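Local coordinates for G/U mismatch-specific DNA glycosylase (Deinococcus radiodurans, PDB 2C2Q), which is a mismatch-specific DNA glycosylase with the compact single-chain alpha/beta fold of the uracil-DNA glycosylase superfamily, at residues A44-P49 and A119-R124; E50-R55 and L163-F168; G125-E128 and P133-K136. The protein carries 1 engineered substitution. All coordinates share one frame; numbering follows the deposited sequence.

Interaction 1: A44-P49 and A119-R124; sequences AYYANP and AFTSKR
Y46 reaches across from the loop between helices 37-42 and 53-59 to T121, the first residue beyond strand 117-120. The meeting point is thus the C-terminal end of an inner strand in the parallel part of the mixed sheet of this alpha/beta fold. From CB outward, the tyrosine first passes F53: its CB lies near the CB of F53, and the ring then stacks on the F53 ring, while CD1 passes close to the amide nitrogen of N51. CG stands anti to the carbonyl carbon (chi1 -55°), which aims the ring at the strand end. Farther out, CE1 and CZ come near T121 OG1, which lies at the ring edge close to the ring plane. At the tip, Y46 OH and T121 OG1 form a hydrogen bond of 2.8 Å, in which either hydroxyl could be the donor. T121 OG1 also has a weak hydrogen bond to V31 O of the neighbouring strand 28-32, so the threonine hydroxyl links loop and sheet. An acetate ion, probably from the crystallisation liquor, sits about 3 Å from the Y46 side chain and may mark a pocket. The T121 methyl joins in too, with CG2 3.4 Å from Y46 OH.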
ATOM      1  N   ALA A  44      12.168   3.330   6.128  1.00 16.46           N
ATOM      2  CA  ALA A  44      10.856   2.962   6.701  1.00 14.58           C
ATOM      3  C   ALA A  44       9.754   3.360   5.682  1.00 15.09           C
ATOM      4  O   ALA A  44      10.067   3.665   4.502  1.00 14.58           O
ATOM      5  CB  ALA A  44      10.673   3.665   8.088  1.00 15.31           C
ATOM      6  N   TYR A  45       8.483   3.350   6.117  1.00 13.08           N
ATOM      7  CA  TYR A  45       7.367   3.736   5.241  1.00 12.23           C
ATOM      8  C   TYR A  45       6.657   4.893   5.883  1.00 11.98           C
ATOM      9  O   TYR A  45       6.550   4.884   7.112  1.00 14.16           O
ATOM     10  CB  TYR A  45       6.388   2.575   5.062  1.00 11.85           C
ATOM     11  CG  TYR A  45       6.863   1.492   4.086  1.00  9.27           C
ATOM     12  CD1 TYR A  45       6.352   1.410   2.774  1.00 10.61           C
ATOM     13  CD2 TYR A  45       7.840   0.567   4.495  1.00 12.14           C
ATOM     14  CE1 TYR A  45       6.805   0.359   1.881  1.00 12.93           C
ATOM     15  CE2 TYR A  45       8.289  -0.434   3.628  1.00 13.55           C
ATOM     16  CZ  TYR A  45       7.760  -0.524   2.329  1.00 10.27           C
ATOM     17  OH  TYR A  45       8.177  -1.545   1.476  1.00 12.60           O
ATOM     18  N   TYR A  46       6.121   5.777   5.035  1.00 13.37           N
ATOM     19  CA  TYR A  46       5.276   6.938   5.427  1.00 14.39           C
ATOM     20  C   TYR A  46       5.870   7.603   6.662  1.00 16.12           C
ATOM     21  O   TYR A  46       5.160   7.800   7.698  1.00 16.06           O
ATOM     22  CB  TYR A  46       3.837   6.443   5.675  1.00 14.27           C
ATOM     23  CG  TYR A  46       3.280   5.712   4.488  1.00 13.27           C
ATOM     24  CD1 TYR A  46       2.811   6.409   3.338  1.00 12.92           C
ATOM     25  CD2 TYR A  46       3.234   4.323   4.483  1.00 15.39           C
ATOM     26  CE1 TYR A  46       2.335   5.716   2.234  1.00 12.53           C
ATOM     27  CE2 TYR A  46       2.748   3.601   3.390  1.00 13.48           C
ATOM     28  CZ  TYR A  46       2.305   4.290   2.242  1.00 11.47           C
ATOM     29  OH  TYR A  46       1.832   3.638   1.138  1.00 12.78           O
ATOM     30  N   ALA A  47       7.181   7.915   6.565  1.00 15.72           N
ATOM     31  CA  ALA A  47       7.944   8.424   7.688  1.00 17.54           C
ATOM     32  C   ALA A  47       7.877   9.955   7.872  1.00 19.18           C
ATOM     33  O   ALA A  47       8.347  10.464   8.900  1.00 20.41           O
ATOM     34  CB  ALA A  47       9.440   7.940   7.628  1.00 16.26           C
ATOM     35  N   ASN A  48       7.369  10.675   6.874  1.00 19.34           N
ATOM     36  CA  ASN A  48       7.167  12.128   6.997  1.00 19.66           C
ATOM     37  C   ASN A  48       6.168  12.299   8.128  1.00 21.18           C
ATOM     38  O   ASN A  48       5.086  11.717   8.128  1.00 19.49           O
ATOM     39  CB  ASN A  48       6.639  12.715   5.703  1.00 19.46           C
ATOM     40  CG  ASN A  48       6.336  14.207   5.817  1.00 19.38           C
ATOM     41  OD1 ASN A  48       5.889  14.674   6.867  1.00 24.85           O
ATOM     42  ND2 ASN A  48       6.578  14.941   4.755  1.00 19.94           N
ATOM     43  N   PRO A  49       6.568  13.042   9.147  1.00 23.43           N
ATOM     44  CA  PRO A  49       5.769  13.100  10.361  1.00 23.66           C
ATOM     45  C   PRO A  49       4.375  13.711  10.132  1.00 21.59           C
ATOM     46  O   PRO A  49       3.510  13.493  10.953  1.00 23.81           O
ATOM     47  CB  PRO A  49       6.581  14.010  11.285  1.00 24.62           C
ATOM     48  CG  PRO A  49       7.951  14.021  10.718  1.00 26.97           C
ATOM     49  CD  PRO A  49       7.811  13.845   9.216  1.00 24.04           C
ATOM     50  N   ALA A 119      -4.433  -2.674  -1.560  1.00 15.22           N
ATOM     51  CA  ALA A 119      -5.073  -1.345  -1.491  1.00 13.96           C
ATOM     52  C   ALA A 119      -3.991  -0.310  -1.835  1.00 14.50           C
ATOM     53  O   ALA A 119      -2.969  -0.237  -1.163  1.00 13.67           O
ATOM     54  CB  ALA A 119      -5.679  -1.060  -0.125  1.00 13.69           C
ATOM     55  N   PHE A 120      -4.162   0.365  -2.975  1.00 12.52           N
ATOM     56  CA  PHE A 120      -3.273   1.484  -3.339  1.00 13.84           C
ATOM     57  C   PHE A 120      -3.548   2.657  -2.423  1.00 15.13           C
ATOM     58  O   PHE A 120      -4.719   3.021  -2.181  1.00 15.28           O
ATOM     59  CB  PHE A 120      -3.448   1.895  -4.810  1.00 15.71           C
ATOM     60  CG  PHE A 120      -3.021   0.804  -5.746  1.00 16.60           C
ATOM     61  CD1 PHE A 120      -1.676   0.707  -6.124  1.00 19.65           C
ATOM     62  CD2 PHE A 120      -3.912  -0.205  -6.125  1.00 16.39           C
ATOM     63  CE1 PHE A 120      -1.212  -0.312  -6.943  1.00 16.88           C
ATOM     64  CE2 PHE A 120      -3.436  -1.243  -6.957  1.00 20.67           C
ATOM     65  CZ  PHE A 120      -2.108  -1.280  -7.360  1.00 17.46           C
ATOM     66  N   THR A 121      -2.490   3.210  -1.843  1.00 12.61           N
ATOM     67  CA  THR A 121      -2.663   4.350  -0.894  1.00 14.15           C
ATOM     68  C   THR A 121      -2.701   5.707  -1.591  1.00 14.38           C
ATOM     69  O   THR A 121      -2.606   6.736  -0.943  1.00 15.82           O
ATOM     70  CB  THR A 121      -1.554   4.338   0.187  1.00 14.70           C
ATOM     71  OG1 THR A 121      -0.264   4.513  -0.474  1.00 15.02           O
ATOM     72  CG2 THR A 121      -1.511   2.922   0.864  1.00 13.26           C
ATOM     73  N   SER A 122      -2.767   5.694  -2.907  1.00 13.70           N
ATOM     74  CA  SER A 122      -3.063   6.918  -3.672  1.00 16.37           C
ATOM     75  C   SER A 122      -3.603   6.547  -5.046  1.00 17.09           C
ATOM     76  O   SER A 122      -3.343   5.471  -5.581  1.00 18.37           O
ATOM     77  CB  SER A 122      -1.804   7.788  -3.827  1.00 17.39           C
ATOM     78  OG  SER A 122      -0.835   7.064  -4.590  1.00 16.77           O
ATOM     79  N   LYS A 123      -4.386   7.442  -5.636  1.00 18.43           N
ATOM     80  CA  LYS A 123      -4.720   7.258  -7.049  1.00 18.61           C
ATOM     81  C   LYS A 123      -3.543   7.048  -8.002  1.00 18.67           C
ATOM     82  O   LYS A 123      -3.611   6.186  -8.864  1.00 19.07           O
ATOM     83  CB  LYS A 123      -5.565   8.447  -7.509  1.00 19.19           C
ATOM     84  CG  LYS A 123      -6.869   8.487  -6.780  1.00 19.92           C
ATOM     85  CD  LYS A 123      -7.898   9.123  -7.738  1.00 23.28           C
ATOM     86  CE  LYS A 123      -9.212   9.304  -7.024  1.00 23.75           C
ATOM     87  NZ  LYS A 123     -10.180   9.929  -7.992  1.00 28.92           N
ATOM     88  N   ARG A 124      -2.453   7.810  -7.838  1.00 18.11           N
ATOM     89  CA  ARG A 124      -1.331   7.695  -8.729  1.00 17.76           C
ATOM     90  C   ARG A 124      -0.707   6.297  -8.810  1.00 17.33           C
ATOM     91  O   ARG A 124      -0.398   5.812  -9.899  1.00 18.60           O
ATOM     92  CB  ARG A 124      -0.246   8.702  -8.298  1.00 16.57           C
ATOM     93  CG  ARG A 124       0.971   8.717  -9.253  1.00 20.18           C
ATOM     94  CD  ARG A 124       0.594   9.061 -10.703  1.00 16.86           C
ATOM     95  NE  ARG A 124       1.749   8.978 -11.644  1.00 21.52           N
ATOM     96  CZ  ARG A 124       2.572   9.997 -11.968  1.00 22.94           C
ATOM     97  NH1 ARG A 124       2.438  11.183 -11.383  1.00 25.26           N
ATOM     98  NH2 ARG A 124       3.564   9.809 -12.838  1.00 24.62           N
TER

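Interaction 2: E50-R55 and L163-F168; sequences ENKFWR and LGHNHF
K52 meets two partners from the loop after strand 153-156, H165 through its amine and F168 through the carbon just before it. K52 NZ donates to H165 ND1 at 2.9 Å, coming in near the ring edge but tilted 23° out of the imidazole plane. K52 CE lies over one face of F168, 3.7 Å from the ring centroid, a CH-pi contact, and K52 CD passes 3.9 Å from F168 CE2. The chain gets there by bending late: chi3 at -114° and chi4 at -68° lay CE on the ring and turn NZ off toward the histidine, whose side chain crosses the lysine at about a right angle. One shell out, F168 N bonds to G164 O at 2.8 Å, within the turn that brings H165 and F168 onto the same lysine. The W173 ring meets that of F168 with the planes inclined. On the lysine side, N51 OD1 accepts from F53 N at 2.9 Å, a capping bond where the chain enters helix 53-59, and it also bonds T160 OG1; T160 pairs with the K52 backbone as well. The CE hydrogens on the aromatic face are probably polarised by the adjoining amine, and a lysine donating to ND1 implies that this nitrogen carries no proton in the bond.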
ATOM      1  N   GLU A  50       4.164  14.457   9.045  1.00 22.19           N
ATOM      2  CA  GLU A  50       2.833  15.033   8.708  1.00 21.63           C
ATOM      3  C   GLU A  50       1.997  14.108   7.793  1.00 21.39           C
ATOM      4  O   GLU A  50       0.856  14.439   7.412  1.00 21.72           O
ATOM      5  CB  GLU A  50       2.996  16.392   8.050  1.00 24.05           C
ATOM      6  CG  GLU A  50       3.670  17.395   8.975  1.00 26.03           C
ATOM      7  CD  GLU A  50       3.711  18.780   8.378  1.00 27.69           C
ATOM      8  OE1 GLU A  50       4.367  18.957   7.324  1.00 24.96           O
ATOM      9  OE2 GLU A  50       3.077  19.698   8.961  1.00 30.00           O
ATOM     10  N   ASN A  51       2.598  12.995   7.345  1.00 18.30           N
ATOM     11  CA  ASN A  51       1.866  12.025   6.562  1.00 16.62           C
ATOM     12  C   ASN A  51       0.908  11.312   7.515  1.00 15.92           C
ATOM     13  O   ASN A  51       1.340  10.871   8.580  1.00 17.34           O
ATOM     14  CB  ASN A  51       2.829  10.989   5.892  1.00 14.78           C
ATOM     15  CG  ASN A  51       2.083  10.135   4.890  1.00 15.46           C
ATOM     16  OD1 ASN A  51       1.164   9.401   5.274  1.00 15.57           O
ATOM     17  ND2 ASN A  51       2.416  10.258   3.596  1.00 15.35           N
ATOM     18  N   LYS A  52      -0.381  11.190   7.146  1.00 17.84           N
ATOM     19  CA  LYS A  52      -1.431  10.678   8.070  1.00 18.32           C
ATOM     20  C   LYS A  52      -1.524   9.136   8.098  1.00 17.24           C
ATOM     21  O   LYS A  52      -2.371   8.581   8.782  1.00 15.13           O
ATOM     22  CB  LYS A  52      -2.847  11.186   7.656  1.00 20.12           C
ATOM     23  CG  LYS A  52      -2.965  12.681   7.527  1.00 23.95           C
ATOM     24  CD  LYS A  52      -4.467  13.082   7.305  1.00 23.61           C
ATOM     25  CE  LYS A  52      -4.589  13.660   5.922  1.00 30.32           C
ATOM     26  NZ  LYS A  52      -3.884  14.946   5.815  1.00 35.80           N
ATOM     27  N   PHE A  53      -0.653   8.415   7.340  1.00 13.37           N
ATOM     28  CA  PHE A  53      -0.843   6.984   7.199  1.00 12.89           C
ATOM     29  C   PHE A  53      -0.900   6.222   8.550  1.00 12.88           C
ATOM     30  O   PHE A  53      -1.856   5.439   8.754  1.00 14.80           O
ATOM     31  CB  PHE A  53       0.341   6.433   6.389  1.00 13.06           C
ATOM     32  CG  PHE A  53       0.258   4.947   6.128  1.00 12.89           C
ATOM     33  CD1 PHE A  53      -0.471   4.424   5.065  1.00 13.34           C
ATOM     34  CD2 PHE A  53       1.032   4.057   6.915  1.00 14.16           C
ATOM     35  CE1 PHE A  53      -0.481   3.028   4.822  1.00 14.47           C
ATOM     36  CE2 PHE A  53       0.996   2.685   6.666  1.00 13.51           C
ATOM     37  CZ  PHE A  53       0.253   2.180   5.654  1.00 11.99           C
ATOM     38  N   TRP A  54       0.117   6.353   9.402  1.00 15.16           N
ATOM     39  CA  TRP A  54       0.209   5.577  10.673  1.00 15.78           C
ATOM     40  C   TRP A  54      -0.965   5.894  11.638  1.00 16.79           C
ATOM     41  O   TRP A  54      -1.614   4.968  12.132  1.00 18.25           O
ATOM     42  CB  TRP A  54       1.547   5.714  11.341  1.00 15.68           C
ATOM     43  CG  TRP A  54       2.631   5.138  10.472  1.00 13.10           C
ATOM     44  CD1 TRP A  54       3.589   5.833   9.833  1.00 16.35           C
ATOM     45  CD2 TRP A  54       2.808   3.737  10.092  1.00 17.97           C
ATOM     46  NE1 TRP A  54       4.401   4.977   9.101  1.00 13.80           N
ATOM     47  CE2 TRP A  54       3.924   3.696   9.195  1.00 14.62           C
ATOM     48  CE3 TRP A  54       2.125   2.537  10.383  1.00 16.36           C
ATOM     49  CZ2 TRP A  54       4.433   2.497   8.679  1.00 16.47           C
ATOM     50  CZ3 TRP A  54       2.611   1.331   9.832  1.00 17.74           C
ATOM     51  CH2 TRP A  54       3.756   1.332   8.984  1.00 13.10           C
ATOM     52  N   ARG A  55      -1.289   7.175  11.724  1.00 17.92           N
ATOM     53  CA  ARG A  55      -2.513   7.629  12.480  1.00 20.58           C
ATOM     54  C   ARG A  55      -3.754   6.953  11.901  1.00 19.41           C
ATOM     55  O   ARG A  55      -4.593   6.427  12.652  1.00 19.76           O
ATOM     56  CB  ARG A  55      -2.646   9.131  12.321  1.00 20.14           C
ATOM     57  CG  ARG A  55      -3.838   9.834  12.998  1.00 27.35           C
ATOM     58  CD  ARG A  55      -3.640  11.390  12.829  1.00 28.30           C
ATOM     59  NE  ARG A  55      -2.224  11.632  12.450  1.00 38.77           N
ATOM     60  CZ  ARG A  55      -1.785  12.586  11.621  1.00 43.43           C
ATOM     61  NH1 ARG A  55      -2.633  13.479  11.091  1.00 41.83           N
ATOM     62  NH2 ARG A  55      -0.478  12.671  11.341  1.00 43.42           N
ATOM     63  N   LEU A 163       0.281  17.105   1.251  1.00 35.36           N
ATOM     64  CA  LEU A 163      -0.254  17.770   0.056  1.00 39.01           C
ATOM     65  C   LEU A 163      -1.706  17.370  -0.301  1.00 40.46           C
ATOM     66  O   LEU A 163      -2.243  17.812  -1.348  1.00 42.42           O
ATOM     67  CB  LEU A 163       0.631  17.410  -1.162  1.00 39.69           C
ATOM     68  CG  LEU A 163       1.918  18.163  -1.541  1.00 42.31           C
ATOM     69  CD1 LEU A 163       3.037  17.164  -1.799  1.00 44.66           C
ATOM     70  CD2 LEU A 163       1.744  19.080  -2.779  1.00 43.81           C
ATOM     71  N   GLY A 164      -2.325  16.501   0.506  1.00 40.23           N
ATOM     72  CA  GLY A 164      -3.647  15.981   0.163  1.00 39.60           C
ATOM     73  C   GLY A 164      -4.653  16.126   1.279  1.00 40.29           C
ATOM     74  O   GLY A 164      -5.725  15.549   1.184  1.00 39.57           O
ATOM     75  N   HIS A 165      -4.305  16.881   2.326  1.00 40.75           N
ATOM     76  CA  HIS A 165      -5.110  17.036   3.568  1.00 42.31           C
ATOM     77  C   HIS A 165      -6.566  17.453   3.222  1.00 42.57           C
ATOM     78  O   HIS A 165      -7.537  16.936   3.793  1.00 42.15           O
ATOM     79  CB  HIS A 165      -4.387  18.042   4.500  1.00 43.08           C
ATOM     80  CG  HIS A 165      -5.054  18.271   5.825  1.00 45.79           C
ATOM     81  ND1 HIS A 165      -4.789  17.504   6.942  1.00 49.96           N
ATOM     82  CD2 HIS A 165      -5.938  19.218   6.226  1.00 48.79           C
ATOM     83  CE1 HIS A 165      -5.500  17.948   7.965  1.00 50.10           C
ATOM     84  NE2 HIS A 165      -6.205  18.989   7.559  1.00 49.82           N
ATOM     85  N   ASN A 166      -6.637  18.516   2.425  1.00 42.59           N
ATOM     86  CA  ASN A 166      -7.290  18.595   1.125  1.00 42.60           C
ATOM     87  C   ASN A 166      -8.423  17.597   0.817  1.00 40.90           C
ATOM     88  O   ASN A 166      -9.561  17.648   1.371  1.00 40.25           O
ATOM     89  CB  ASN A 166      -6.115  18.327   0.144  1.00 43.19           C
ATOM     90  CG  ASN A 166      -6.278  18.929  -1.239  1.00 47.79           C
ATOM     91  OD1 ASN A 166      -5.743  18.356  -2.212  1.00 50.51           O
ATOM     92  ND2 ASN A 166      -6.963  20.094  -1.353  1.00 51.34           N
ATOM     93  N   HIS A 167      -8.045  16.713  -0.110  1.00 38.44           N
ATOM     94  CA  HIS A 167      -8.870  15.700  -0.741  1.00 35.98           C
ATOM     95  C   HIS A 167      -8.957  14.423   0.096  1.00 32.12           C
ATOM     96  O   HIS A 167      -9.677  13.484  -0.247  1.00 31.07           O
ATOM     97  CB  HIS A 167      -8.249  15.345  -2.078  1.00 36.56           C
ATOM     98  CG  HIS A 167      -8.340  16.433  -3.096  1.00 41.98           C
ATOM     99  ND1 HIS A 167      -7.289  16.764  -3.927  1.00 46.44           N
ATOM    100  CD2 HIS A 167      -9.363  17.263  -3.424  1.00 45.83           C
ATOM    101  CE1 HIS A 167      -7.661  17.754  -4.723  1.00 47.92           C
ATOM    102  NE2 HIS A 167      -8.915  18.072  -4.441  1.00 47.57           N
ATOM    103  N   PHE A 168      -8.233  14.405   1.203  1.00 28.94           N
ATOM    104  CA  PHE A 168      -8.236  13.255   2.057  1.00 26.81           C
ATOM    105  C   PHE A 168      -9.651  12.965   2.570  1.00 26.53           C
ATOM    106  O   PHE A 168     -10.401  13.897   2.908  1.00 26.28           O
ATOM    107  CB  PHE A 168      -7.278  13.468   3.230  1.00 26.16           C
ATOM    108  CG  PHE A 168      -7.231  12.314   4.140  1.00 26.35           C
ATOM    109  CD1 PHE A 168      -6.631  11.106   3.709  1.00 26.27           C
ATOM    110  CD2 PHE A 168      -7.815  12.374   5.397  1.00 25.48           C
ATOM    111  CE1 PHE A 168      -6.619  10.012   4.543  1.00 21.47           C
ATOM    112  CE2 PHE A 168      -7.807  11.275   6.261  1.00 28.28           C
ATOM    113  CZ  PHE A 168      -7.192  10.072   5.833  1.00 26.14           C
TER

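Interaction 3: G125-E128 and P133-K136; sequences GASE and PTGK
S127 meets P133 and T134 without any aromatic ring between them; the flat group here is the peptide linking P133 to T134. S127 CB stands over one face of that peptide, almost directly above T134 N at 3.9 Å. S127 OG lies over the same face, displaced to the N-H side of T134 N, and is 3.8 Å from P133 CA. No hydrogen bond spans the two segments. The serine hydroxyl instead bonds V132 O, just before the proline, and its torsion explains this: with OG anti to the backbone N (chi1 164°), the oxygen leaves the helix wall toward the returning chain. The remaining contact is apolar. T134 CG2 packs 3.6 Å from S127 CB, and the same methyl lies 3.9 Å from R124 N, so it rests on the first turn of helix 123-130. L137 also touches S127 and A126, extending the packing along this side of the helix. Within 133-136, K136 N bonds to P133 O at 2.9 Å and closes a single turn. This is a surface contact within the alpha/beta fold: helix 123-130 ends, the backbone doubles back over a short loop, and the 3-10 turn 134-136 packs on the helix side before strand 140-141.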
ATOM      1  N   GLY A 125      -0.492   5.668  -7.668  1.00 17.25           N
ATOM      2  CA  GLY A 125      -0.002   4.302  -7.654  1.00 17.87           C
ATOM      3  C   GLY A 125      -0.969   3.371  -8.384  1.00 17.85           C
ATOM      4  O   GLY A 125      -0.532   2.560  -9.198  1.00 17.80           O
ATOM      5  N   ALA A 126      -2.271   3.506  -8.111  1.00 17.45           N
ATOM      6  CA  ALA A 126      -3.292   2.658  -8.740  1.00 18.64           C
ATOM      7  C   ALA A 126      -3.280   2.910 -10.267  1.00 20.37           C
ATOM      8  O   ALA A 126      -3.278   1.982 -11.070  1.00 22.03           O
ATOM      9  CB  ALA A 126      -4.680   2.934  -8.141  1.00 18.31           C
ATOM     10  N   SER A 127      -3.151   4.178 -10.646  1.00 21.78           N
ATOM     11  CA  SER A 127      -3.160   4.594 -12.062  1.00 24.04           C
ATOM     12  C   SER A 127      -1.938   4.069 -12.814  1.00 23.89           C
ATOM     13  O   SER A 127      -2.086   3.556 -13.911  1.00 25.13           O
ATOM     14  CB  SER A 127      -3.328   6.131 -12.192  1.00 24.06           C
ATOM     15  OG  SER A 127      -2.966   6.572 -13.498  1.00 26.47           O
ATOM     16  N   GLU A 128      -0.756   4.103 -12.199  1.00 25.10           N
ATOM     17  CA  GLU A 128       0.461   3.522 -12.816  1.00 24.85           C
ATOM     18  C   GLU A 128       0.300   2.009 -13.030  1.00 26.37           C
ATOM     19  O   GLU A 128       0.823   1.481 -14.003  1.00 28.46           O
ATOM     20  CB  GLU A 128       1.710   3.800 -11.989  1.00 24.40           C
ATOM     21  CG  GLU A 128       2.161   5.265 -11.979  1.00 25.13           C
ATOM     22  CD  GLU A 128       2.625   5.825 -13.344  1.00 26.13           C
ATOM     23  OE1 GLU A 128       2.962   5.030 -14.239  1.00 24.28           O
ATOM     24  OE2 GLU A 128       2.681   7.089 -13.507  1.00 24.77           O
ATOM     25  N   PRO A 133      -6.319   6.555 -15.997  1.00 40.09           N
ATOM     26  CA  PRO A 133      -6.036   7.869 -15.419  1.00 39.60           C
ATOM     27  C   PRO A 133      -6.703   8.026 -14.060  1.00 39.53           C
ATOM     28  O   PRO A 133      -7.810   7.487 -13.832  1.00 39.79           O
ATOM     29  CB  PRO A 133      -6.655   8.854 -16.440  1.00 40.27           C
ATOM     30  CG  PRO A 133      -7.564   8.026 -17.276  1.00 39.69           C
ATOM     31  CD  PRO A 133      -6.894   6.669 -17.354  1.00 40.14           C
ATOM     32  N   THR A 134      -6.033   8.744 -13.159  1.00 38.76           N
ATOM     33  CA  THR A 134      -6.545   8.967 -11.811  1.00 38.18           C
ATOM     34  C   THR A 134      -7.982   9.488 -11.827  1.00 39.32           C
ATOM     35  O   THR A 134      -8.782   9.134 -10.955  1.00 39.33           O
ATOM     36  CB  THR A 134      -5.627   9.930 -11.025  1.00 37.89           C
ATOM     37  OG1 THR A 134      -5.498  11.168 -11.745  1.00 38.02           O
ATOM     38  CG2 THR A 134      -4.202   9.380 -10.943  1.00 32.98           C
ATOM     39  N   GLY A 135      -8.313  10.304 -12.836  1.00 40.46           N
ATOM     40  CA  GLY A 135      -9.638  10.925 -12.933  1.00 41.57           C
ATOM     41  C   GLY A 135     -10.756   9.918 -13.076  1.00 42.43           C
ATOM     42  O   GLY A 135     -11.904  10.201 -12.716  1.00 43.63           O
ATOM     43  N   LYS A 136     -10.404   8.730 -13.577  1.00 42.73           N
ATOM     44  CA  LYS A 136     -11.323   7.596 -13.723  1.00 42.59           C
ATOM     45  C   LYS A 136     -11.443   6.630 -12.522  1.00 41.82           C
ATOM     46  O   LYS A 136     -12.281   5.701 -12.539  1.00 42.68           O
ATOM     47  CB  LYS A 136     -10.934   6.805 -14.983  1.00 43.34           C
ATOM     48  CG  LYS A 136     -11.656   7.263 -16.261  1.00 46.52           C
ATOM     49  CD  LYS A 136     -11.453   8.745 -16.560  1.00 50.02           C
ATOM     50  CE  LYS A 136     -12.400   9.199 -17.674  1.00 53.33           C
ATOM     51  NZ  LYS A 136     -12.754  10.636 -17.527  1.00 54.85           N
TER

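In the fold
Interactions 1 and 2 are neighbours, their centres 9 Å apart, and they are joined directly: W54 NE1 of 50-55 makes a probable hydrogen bond to Y45 O of 44-49, segments that follow one another in sequence. Along the chain these two contacts cross, tying one continuous loop-helix region first to the end of strand 117-120 and then to the loop after strand 153-156. Interaction 3 lies about 15 Å from interaction 1, centre to centre, and shares helix 123-130 with it; it opens after interaction 1 closes and is nested inside the span of interaction 2, about 18 Å away between centres. Interactions 1 and 2 thus gather at the strand-end loops, while interaction 3 packs helix 123-130 against its following loop.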